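Putative peptidase (PDB 5DYN) probably acts as a clan CD, clostripain-family (C11) cysteine protease that activates Bacteroides fragilis toxin, this chain being the C-terminal part of the full-length protein. Local coordinates at residues Y42-R45 / D46-S49; S127-L130 / P131-T135; T67-P70 / A71-A75. One frame throughout, in Å; residues are numbered along the deposited sequence.

Contact 1 of 3, residues Y42-R45 / D46-S49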
ATOM      1  N   TYR B  42      10.362  -1.968   2.261  1.00 28.91           N
ATOM      2  CA  TYR B  42      11.504  -2.539   2.961  1.00 32.11           C
ATOM      3  C   TYR B  42      11.107  -3.025   4.348  1.00 31.97           C
ATOM      4  O   TYR B  42      11.520  -4.101   4.770  1.00 35.20           O
ATOM      5  CB  TYR B  42      12.656  -1.534   3.073  1.00 31.59           C
ATOM      6  CG  TYR B  42      13.906  -2.148   3.669  1.00 35.46           C
ATOM      7  CD1 TYR B  42      14.826  -2.814   2.869  1.00 37.28           C
ATOM      8  CD2 TYR B  42      14.154  -2.083   5.035  1.00 31.66           C
ATOM      9  CE1 TYR B  42      15.963  -3.388   3.412  1.00 33.86           C
ATOM     10  CE2 TYR B  42      15.286  -2.656   5.585  1.00 38.54           C
ATOM     11  CZ  TYR B  42      16.187  -3.309   4.771  1.00 41.59           C
ATOM     12  OH  TYR B  42      17.316  -3.879   5.318  1.00 48.68           O
ATOM     13  N   ALA B  43      10.313  -2.232   5.058  1.00 31.74           N
ATOM     14  CA  ALA B  43       9.910  -2.591   6.413  1.00 33.43           C
ATOM     15  C   ALA B  43       9.089  -3.882   6.440  1.00 38.86           C
ATOM     16  O   ALA B  43       9.099  -4.607   7.434  1.00 39.79           O
ATOM     17  CB  ALA B  43       9.126  -1.455   7.052  1.00 22.91           C
ATOM     18  N   LEU B  44       8.389  -4.170   5.345  1.00 32.82           N
ATOM     19  CA  LEU B  44       7.512  -5.336   5.290  1.00 36.15           C
ATOM     20  C   LEU B  44       8.016  -6.402   4.321  1.00 37.97           C
ATOM     21  O   LEU B  44       7.252  -7.275   3.908  1.00 40.31           O
ATOM     22  CB  LEU B  44       6.092  -4.920   4.892  1.00 33.27           C
ATOM     23  CG  LEU B  44       5.370  -3.914   5.795  1.00 35.37           C
ATOM     24  CD1 LEU B  44       3.947  -3.676   5.310  1.00 30.94           C
ATOM     25  CD2 LEU B  44       5.377  -4.381   7.241  1.00 31.55           C
ATOM     26  N   ARG B  45       9.297  -6.336   3.968  1.00 32.00           N
ATOM     27  CA  ARG B  45       9.860  -7.243   2.970  1.00 37.27           C
ATOM     28  C   ARG B  45       9.813  -8.704   3.425  1.00 35.83           C
ATOM     29  O   ARG B  45       9.803  -9.619   2.600  1.00 39.00           O
ATOM     30  CB  ARG B  45      11.303  -6.843   2.638  1.00 34.01           C
ATOM     31  CG  ARG B  45      12.293  -7.110   3.760  1.00 36.86           C
ATOM     32  CD  ARG B  45      13.590  -6.350   3.559  1.00 35.36           C
ATOM     33  NE  ARG B  45      14.565  -6.648   4.604  1.00 30.83           N
ATOM     34  CZ  ARG B  45      14.526  -6.142   5.831  1.00 36.42           C
ATOM     35  NH1 ARG B  45      13.555  -5.308   6.179  1.00 30.45           N
ATOM     36  NH2 ARG B  45      15.458  -6.468   6.715  1.00 35.00           N
ATOM     37  N   ASP B  46       9.773  -8.913   4.737  1.00 33.51           N
ATOM     38  CA  ASP B  46       9.798 -10.257   5.305  1.00 36.65           C
ATOM     39  C   ASP B  46       8.398 -10.801   5.570  1.00 42.86           C
ATOM     40  O   ASP B  46       8.246 -11.904   6.093  1.00 44.16           O
ATOM     41  CB  ASP B  46      10.608 -10.265   6.603  1.00 37.60           C
ATOM     42  CG  ASP B  46      10.077  -9.278   7.629  1.00 49.81           C
ATOM     43  OD1 ASP B  46       9.674  -8.163   7.235  1.00 50.55           O
ATOM     44  OD2 ASP B  46      10.062  -9.616   8.831  1.00 55.19           O
ATOM     45  N   CYS B  47       7.379 -10.027   5.204  1.00 49.43           N
ATOM     46  CA  CYS B  47       5.995 -10.411   5.470  1.00 42.55           C
ATOM     47  C   CYS B  47       5.327 -11.043   4.263  1.00 40.61           C
ATOM     48  O   CYS B  47       4.323 -11.742   4.394  1.00 45.84           O
ATOM     49  CB  CYS B  47       5.184  -9.199   5.920  1.00 35.18           C
ATOM     50  SG  CYS B  47       5.692  -8.556   7.512  1.00 38.18           S
ATOM     51  N   GLY B  48       5.880 -10.794   3.085  1.00 42.20           N
ATOM     52  CA  GLY B  48       5.279 -11.301   1.873  1.00 40.37           C
ATOM     53  C   GLY B  48       6.180 -11.174   0.670  1.00 38.89           C
ATOM     54  O   GLY B  48       7.348 -10.809   0.791  1.00 50.08           O
ATOM     55  N   SER B  49       5.628 -11.476  -0.498  1.00 36.39           N
ATOM     56  CA  SER B  49       6.396 -11.453  -1.732  1.00 40.39           C
ATOM     57  C   SER B  49       6.199 -10.152  -2.507  1.00 38.30           C
ATOM     58  O   SER B  49       7.159  -9.586  -3.025  1.00 37.14           O
ATOM     59  CB  SER B  49       6.018 -12.649  -2.604  1.00 36.04           C
ATOM     60  OG  SER B  49       6.080 -13.849  -1.854  1.00 49.86           O
TER
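Cys47 N donates to Leu44 O at 3.0 Å with an N-H...O angle of 160°, and this one bond closes a type I beta-turn with Arg45 and Asp46 at its corners. The turn sits in a beta-alpha-beta crossover: it brings the chain from the end of helix 38-43 to strand 50-53, which runs parallel to strand 25-31 in the central sheet of a caspase-like clan CD fold. On the buried side of the turn, Leu44 and Cys47 bring their side chains together, with CD2 of Leu44 4.2 Å from SG of Cys47. Leu44 CG and Cys47 SG both stand anti to their carbonyl carbons, and the pair packs on Leu28 of strand 25-31 and His16 of helix 12-18.

The corner residues are held by polar partners instead. The carboxylate of Asp46 is hydrogen-bonded through OD2 to His16 NE2. From the other corner Arg45 doubles back on the helix. Its CG is tucked between the backbone N and the carbonyl carbon (chi1 71°), and an extended run to NE carries the guanidinium, whose rotation a salt bridge from NE to Glu120 OE2 helps to fix, onto the ring of Tyr42. The two flat groups lie nearly parallel, with Tyr42 CZ 3.4 Å above the guanidinium plane and over its centre. At the last turn of the helix, Tyr42 O accepts two bonds from Arg45 on opposite faces of its carbonyl plane: backbone N at 3.3 Å, and NH1 at 2.8 Å, the carbonyl oxygen lying in the guanidinium plane.

Contact 2 of 3, residues S127-L130 / P131-T135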
ATOM      1  N   SER B 127      22.808   2.567  -1.102  1.00 37.18           N
ATOM      2  CA  SER B 127      23.886   2.950  -0.194  1.00 38.51           C
ATOM      3  C   SER B 127      25.174   3.287  -0.943  1.00 33.82           C
ATOM      4  O   SER B 127      26.032   3.991  -0.421  1.00 37.43           O
ATOM      5  CB  SER B 127      24.152   1.843   0.830  1.00 32.69           C
ATOM      6  OG  SER B 127      24.646   0.675   0.203  1.00 37.31           O
ATOM      7  N   LYS B 128      25.304   2.783  -2.167  1.00 39.84           N
ATOM      8  CA  LYS B 128      26.464   3.091  -2.999  1.00 35.43           C
ATOM      9  C   LYS B 128      26.324   4.472  -3.638  1.00 36.28           C
ATOM     10  O   LYS B 128      27.296   5.037  -4.137  1.00 47.48           O
ATOM     11  CB  LYS B 128      26.646   2.030  -4.089  1.00 38.60           C
ATOM     12  CG  LYS B 128      26.911   0.624  -3.567  1.00 41.72           C
ATOM     13  CD  LYS B 128      27.018  -0.385  -4.705  1.00 42.08           C
ATOM     14  CE  LYS B 128      27.700  -1.671  -4.242  1.00 57.22           C
ATOM     15  NZ  LYS B 128      27.890  -2.653  -5.351  1.00 58.37           N
ATOM     16  N   VAL B 129      25.111   5.011  -3.619  1.00 35.98           N
ATOM     17  CA  VAL B 129      24.823   6.273  -4.293  1.00 34.41           C
ATOM     18  C   VAL B 129      24.734   7.459  -3.337  1.00 38.55           C
ATOM     19  O   VAL B 129      25.441   8.454  -3.503  1.00 42.39           O
ATOM     20  CB  VAL B 129      23.499   6.190  -5.079  1.00 36.67           C
ATOM     21  CG1 VAL B 129      23.133   7.552  -5.651  1.00 38.21           C
ATOM     22  CG2 VAL B 129      23.596   5.143  -6.181  1.00 29.52           C
ATOM     23  N   LEU B 130      23.865   7.339  -2.337  1.00 35.34           N
ATOM     24  CA  LEU B 130      23.488   8.460  -1.473  1.00 37.68           C
ATOM     25  C   LEU B 130      24.643   9.213  -0.786  1.00 40.06           C
ATOM     26  O   LEU B 130      24.694  10.440  -0.868  1.00 35.72           O
ATOM     27  CB  LEU B 130      22.492   7.974  -0.414  1.00 32.16           C
ATOM     28  CG  LEU B 130      21.011   8.186  -0.731  1.00 35.75           C
ATOM     29  CD1 LEU B 130      20.715   7.910  -2.196  1.00 35.89           C
ATOM     30  CD2 LEU B 130      20.144   7.313   0.167  1.00 29.95           C
ATOM     31  N   PRO B 131      25.563   8.503  -0.098  1.00 39.87           N
ATOM     32  CA  PRO B 131      26.628   9.271   0.562  1.00 35.80           C
ATOM     33  C   PRO B 131      27.526   9.980  -0.443  1.00 36.91           C
ATOM     34  O   PRO B 131      28.046  11.059  -0.173  1.00 41.55           O
ATOM     35  CB  PRO B 131      27.420   8.202   1.329  1.00 33.88           C
ATOM     36  CG  PRO B 131      26.520   7.013   1.396  1.00 38.12           C
ATOM     37  CD  PRO B 131      25.710   7.057   0.144  1.00 32.82           C
ATOM     38  N   ARG B 132      27.681   9.359  -1.605  1.00 41.68           N
ATOM     39  CA  ARG B 132      28.584   9.829  -2.644  1.00 38.36           C
ATOM     40  C   ARG B 132      28.069  11.082  -3.352  1.00 45.21           C
ATOM     41  O   ARG B 132      28.856  11.910  -3.815  1.00 48.28           O
ATOM     42  CB  ARG B 132      28.811   8.698  -3.651  1.00 42.98           C
ATOM     43  CG  ARG B 132      29.855   8.950  -4.714  1.00 48.93           C
ATOM     44  CD  ARG B 132      30.251   7.626  -5.350  1.00 54.59           C
ATOM     45  NE  ARG B 132      30.767   7.778  -6.707  1.00 52.87           N
ATOM     46  CZ  ARG B 132      31.041   6.757  -7.513  1.00 59.79           C
ATOM     47  NH1 ARG B 132      30.847   5.513  -7.097  1.00 68.58           N
ATOM     48  NH2 ARG B 132      31.503   6.979  -8.737  1.00 52.73           N
ATOM     49  N   TYR B 133      26.748  11.225  -3.429  1.00 41.52           N
ATOM     50  CA  TYR B 133      26.149  12.324  -4.181  1.00 36.37           C
ATOM     51  C   TYR B 133      25.377  13.297  -3.299  1.00 34.83           C
ATOM     52  O   TYR B 133      24.789  14.258  -3.791  1.00 36.88           O
ATOM     53  CB  TYR B 133      25.229  11.776  -5.273  1.00 37.66           C
ATOM     54  CG  TYR B 133      25.980  11.131  -6.411  1.00 37.53           C
ATOM     55  CD1 TYR B 133      26.284   9.776  -6.387  1.00 32.85           C
ATOM     56  CD2 TYR B 133      26.399  11.878  -7.505  1.00 33.59           C
ATOM     57  CE1 TYR B 133      26.973   9.183  -7.421  1.00 36.62           C
ATOM     58  CE2 TYR B 133      27.090  11.295  -8.545  1.00 33.93           C
ATOM     59  CZ  TYR B 133      27.376   9.945  -8.497  1.00 38.41           C
ATOM     60  OH  TYR B 133      28.066   9.353  -9.530  1.00 36.80           O
ATOM     61  N   ILE B 134      25.369  13.038  -1.997  1.00 35.75           N
ATOM     62  CA  ILE B 134      24.747  13.946  -1.040  1.00 36.15           C
ATOM     63  C   ILE B 134      25.738  14.206   0.088  1.00 39.88           C
ATOM     64  O   ILE B 134      25.628  13.646   1.179  1.00 37.94           O
ATOM     65  CB  ILE B 134      23.429  13.380  -0.477  1.00 38.47           C
ATOM     66  CG1 ILE B 134      22.537  12.866  -1.610  1.00 32.33           C
ATOM     67  CG2 ILE B 134      22.696  14.437   0.341  1.00 34.00           C
ATOM     68  CD1 ILE B 134      21.254  12.233  -1.134  1.00 31.58           C
ATOM     69  N   THR B 135      26.721  15.055  -0.194  1.00 45.93           N
ATOM     70  CA  THR B 135      27.818  15.295   0.735  1.00 44.32           C
ATOM     71  C   THR B 135      27.526  16.448   1.691  1.00 41.50           C
ATOM     72  O   THR B 135      28.123  16.535   2.764  1.00 45.02           O
ATOM     73  CB  THR B 135      29.127  15.586  -0.024  1.00 47.01           C
ATOM     74  OG1 THR B 135      28.916  16.662  -0.949  1.00 47.00           O
ATOM     75  CG2 THR B 135      29.576  14.351  -0.792  1.00 36.30           C
TER
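Val129 and Leu130 each offer one carbonyl oxygen to two successive backbone amides of the helical turn that follows. Val129 O takes Arg132 N and Tyr133 N, both at 3.1 Å. Leu130 O lies 2.9 Å from Ile134 N and accepts from it, while also taking a bond from the amide of Tyr133. All four bonds are weak, none having an N-H...O angle above 139°, and their mixture of three- and four-residue spacing indicates a turn wound irregularly. Pro131 has no amide hydrogen to give the preceding turn; its CD lies 3.1 Å from Ser127 O, the oxygen that a regular alpha-helix would pair with the nitrogen of this residue. The Ser127 hydroxyl is turned back to Val124 O in the helix before.

The short helix 130-133 thus follows helix 119-127 closely, with Pro131 in its first turn, in this clostripain-family chain, and packs beside helix 160-167.

Apolar contacts join the two segments, Val129 and Leu130 also resting on Ile164 of helix 160-167. Val129 places CG1 anti to its own nitrogen (chi1 174°), which brings this methyl 3.9 Å from CD1 of Tyr133. The same ring atom approaches Val129 O at 3.3 Å, with the oxygen in the ring plane, so the tyrosine meets the backbone by its edge. Leu130 and Ile134 run side by side in the same direction, CG of the first 4.1 Å from CD1 of the second. Both also touch Trp238, and a bound sodium ion lies about 5 Å from the leucine side chain.

The polar ends of Arg132 and Tyr133 converge on one carboxylate oxygen: Asp173 OD2 receives a salt bridge from Arg132 NH2 and hydrogen-bonds to Tyr133 OH, which is also hydrogen-bonded to Asn171 ND2.

Contact 3 of 3, residues T67-P70 / A71-A75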
ATOM      1  N   THR B  67     -13.928  -7.588  -9.483  1.00 42.92           N
ATOM      2  CA  THR B  67     -12.914  -8.197 -10.340  1.00 38.11           C
ATOM      3  C   THR B  67     -11.616  -8.470  -9.582  1.00 45.96           C
ATOM      4  O   THR B  67     -10.862  -9.377  -9.940  1.00 46.20           O
ATOM      5  CB  THR B  67     -12.596  -7.316 -11.554  1.00 34.59           C
ATOM      6  OG1 THR B  67     -12.012  -6.085 -11.116  1.00 38.32           O
ATOM      7  CG2 THR B  67     -13.862  -7.024 -12.350  1.00 39.08           C
ATOM      8  N   VAL B  68     -11.357  -7.691  -8.534  1.00 45.51           N
ATOM      9  CA  VAL B  68     -10.139  -7.856  -7.746  1.00 40.70           C
ATOM     10  C   VAL B  68     -10.196  -9.138  -6.915  1.00 46.65           C
ATOM     11  O   VAL B  68      -9.196  -9.848  -6.788  1.00 43.65           O
ATOM     12  CB  VAL B  68      -9.890  -6.644  -6.817  1.00 32.94           C
ATOM     13  CG1 VAL B  68      -8.703  -6.902  -5.901  1.00 36.43           C
ATOM     14  CG2 VAL B  68      -9.649  -5.393  -7.639  1.00 35.38           C
ATOM     15  N   VAL B  69     -11.368  -9.443  -6.363  1.00 42.67           N
ATOM     16  CA  VAL B  69     -11.520 -10.664  -5.576  1.00 45.23           C
ATOM     17  C   VAL B  69     -11.198 -11.917  -6.409  1.00 40.96           C
ATOM     18  O   VAL B  69     -10.437 -12.765  -5.948  1.00 47.74           O
ATOM     19  CB  VAL B  69     -12.938 -10.779  -4.953  1.00 44.45           C
ATOM     20  CG1 VAL B  69     -13.268 -12.222  -4.628  1.00 39.71           C
ATOM     21  CG2 VAL B  69     -13.047  -9.911  -3.711  1.00 36.26           C
ATOM     22  N   PRO B  70     -11.752 -12.038  -7.635  1.00 47.11           N
ATOM     23  CA  PRO B  70     -11.302 -13.180  -8.443  1.00 43.36           C
ATOM     24  C   PRO B  70      -9.802 -13.148  -8.743  1.00 46.85           C
ATOM     25  O   PRO B  70      -9.159 -14.198  -8.765  1.00 45.27           O
ATOM     26  CB  PRO B  70     -12.112 -13.038  -9.735  1.00 45.83           C
ATOM     27  CG  PRO B  70     -13.322 -12.289  -9.340  1.00 42.41           C
ATOM     28  CD  PRO B  70     -12.867 -11.326  -8.289  1.00 48.37           C
ATOM     29  N   ALA B  71      -9.258 -11.955  -8.966  1.00 45.23           N
ATOM     30  CA  ALA B  71      -7.828 -11.805  -9.215  1.00 42.30           C
ATOM     31  C   ALA B  71      -7.013 -12.326  -8.037  1.00 42.05           C
ATOM     32  O   ALA B  71      -5.946 -12.910  -8.220  1.00 39.20           O
ATOM     33  CB  ALA B  71      -7.484 -10.350  -9.493  1.00 39.05           C
ATOM     34  N   MET B  72      -7.528 -12.122  -6.828  1.00 40.94           N
ATOM     35  CA  MET B  72      -6.831 -12.552  -5.621  1.00 42.28           C
ATOM     36  C   MET B  72      -6.786 -14.069  -5.487  1.00 48.57           C
ATOM     37  O   MET B  72      -5.937 -14.605  -4.781  1.00 45.87           O
ATOM     38  CB  MET B  72      -7.485 -11.945  -4.377  1.00 43.76           C
ATOM     39  CG  MET B  72      -7.360 -10.436  -4.296  1.00 47.93           C
ATOM     40  SD  MET B  72      -7.870  -9.759  -2.708  1.00 49.42           S
ATOM     41  CE  MET B  72      -9.550 -10.355  -2.598  1.00 39.40           C
ATOM     42  N   PHE B  73      -7.695 -14.763  -6.166  1.00 51.61           N
ATOM     43  CA  PHE B  73      -7.757 -16.215  -6.066  1.00 46.78           C
ATOM     44  C   PHE B  73      -7.317 -16.899  -7.359  1.00 47.40           C
ATOM     45  O   PHE B  73      -7.762 -18.003  -7.671  1.00 53.47           O
ATOM     46  CB  PHE B  73      -9.169 -16.659  -5.679  1.00 45.13           C
ATOM     47  CG  PHE B  73      -9.538 -16.321  -4.262  1.00 45.19           C
ATOM     48  CD1 PHE B  73      -9.177 -17.157  -3.219  1.00 46.66           C
ATOM     49  CD2 PHE B  73     -10.240 -15.164  -3.971  1.00 41.32           C
ATOM     50  CE1 PHE B  73      -9.511 -16.847  -1.913  1.00 46.68           C
ATOM     51  CE2 PHE B  73     -10.577 -14.847  -2.666  1.00 38.31           C
ATOM     52  CZ  PHE B  73     -10.212 -15.689  -1.638  1.00 42.73           C
ATOM     53  N   SER B  74      -6.438 -16.239  -8.105  1.00 48.02           N
ATOM     54  CA  SER B  74      -5.853 -16.828  -9.302  1.00 42.33           C
ATOM     55  C   SER B  74      -4.880 -17.934  -8.923  1.00 50.42           C
ATOM     56  O   SER B  74      -4.395 -17.977  -7.792  1.00 56.20           O
ATOM     57  CB  SER B  74      -5.139 -15.766 -10.136  1.00 42.28           C
ATOM     58  OG  SER B  74      -6.050 -14.790 -10.610  1.00 50.47           O
ATOM     59  N   ALA B  75      -4.598 -18.826  -9.871  1.00 51.03           N
ATOM     60  CA  ALA B  75      -3.642 -19.906  -9.654  1.00 53.33           C
ATOM     61  C   ALA B  75      -2.269 -19.343  -9.289  1.00 52.31           C
ATOM     62  O   ALA B  75      -1.674 -19.729  -8.283  1.00 55.47           O
ATOM     63  CB  ALA B  75      -3.549 -20.787 -10.888  1.00 54.97           C
TER
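Val69 is the ridge on which Met72 and Phe73 both pack, near the end of helix 65-72. The methionine chain bends at its last torsion (chi3 -57°), folding CE back over the helix until it rests 3.6 Å from Val69 CA and 3.7 Å from Val69 CG2. Phe73 fills the next notch edge first: CD2 sits 3.1 Å from Val69 O, with the oxygen near the ring plane, while CE2 brushes the other methyl, CG1. Met72 CG lies 4.1 Å from Val68 CG1, and the small CB of Ala71 nestles against Val68 O.

Val68 and Met72 face Phe29 and Phe27 of strand 25-31. Val69 packs on Met43 of the neighbouring chain and Phe73 on Asn52 of that chain, whose Arg16 hydrogen-bonds to Ser74 O.

Pro70, whose N has no hydrogen to give the turn before, kinks the helix. Met72 N gives Val68 O a 2.8 Å bond, but the bond of Phe73 N to Pro70 O, at 3.0 Å, is shorter and straighter than its weak one to Val69 O. Ser74 OG donates to Ala71 O at 3.0 Å. The helix end therefore exchanges alpha-helical pairing for three-residue spacing, and a serine hydroxyl supplies a donor to one of its last carbonyls.

Overall arrangement
Along the chain the order is contact 1, contact 3, contact 2, all within the clostripain-family region. Contact 1 leads directly into strand 50-53, and helix 65-72 with contact 3 comes after that strand. Their centres are 21 Å apart, yet both lean on strand 25-31: contact 1 touches Leu28 and Phe30, contact 3 Phe27 and Phe29, an alternation consistent with helices layered on two faces of the central sheet. Contact 2 lies 25 Å from contact 1, centre to centre; helix 119-127 joins their surroundings, carrying Glu120 to Arg45 and leading on to Ser127 in contact 2. Contacts 2 and 3, about 41 Å apart between centres, lie on opposite sides of the chain's centre, and of the three, contact 3 alone touches the partner chain.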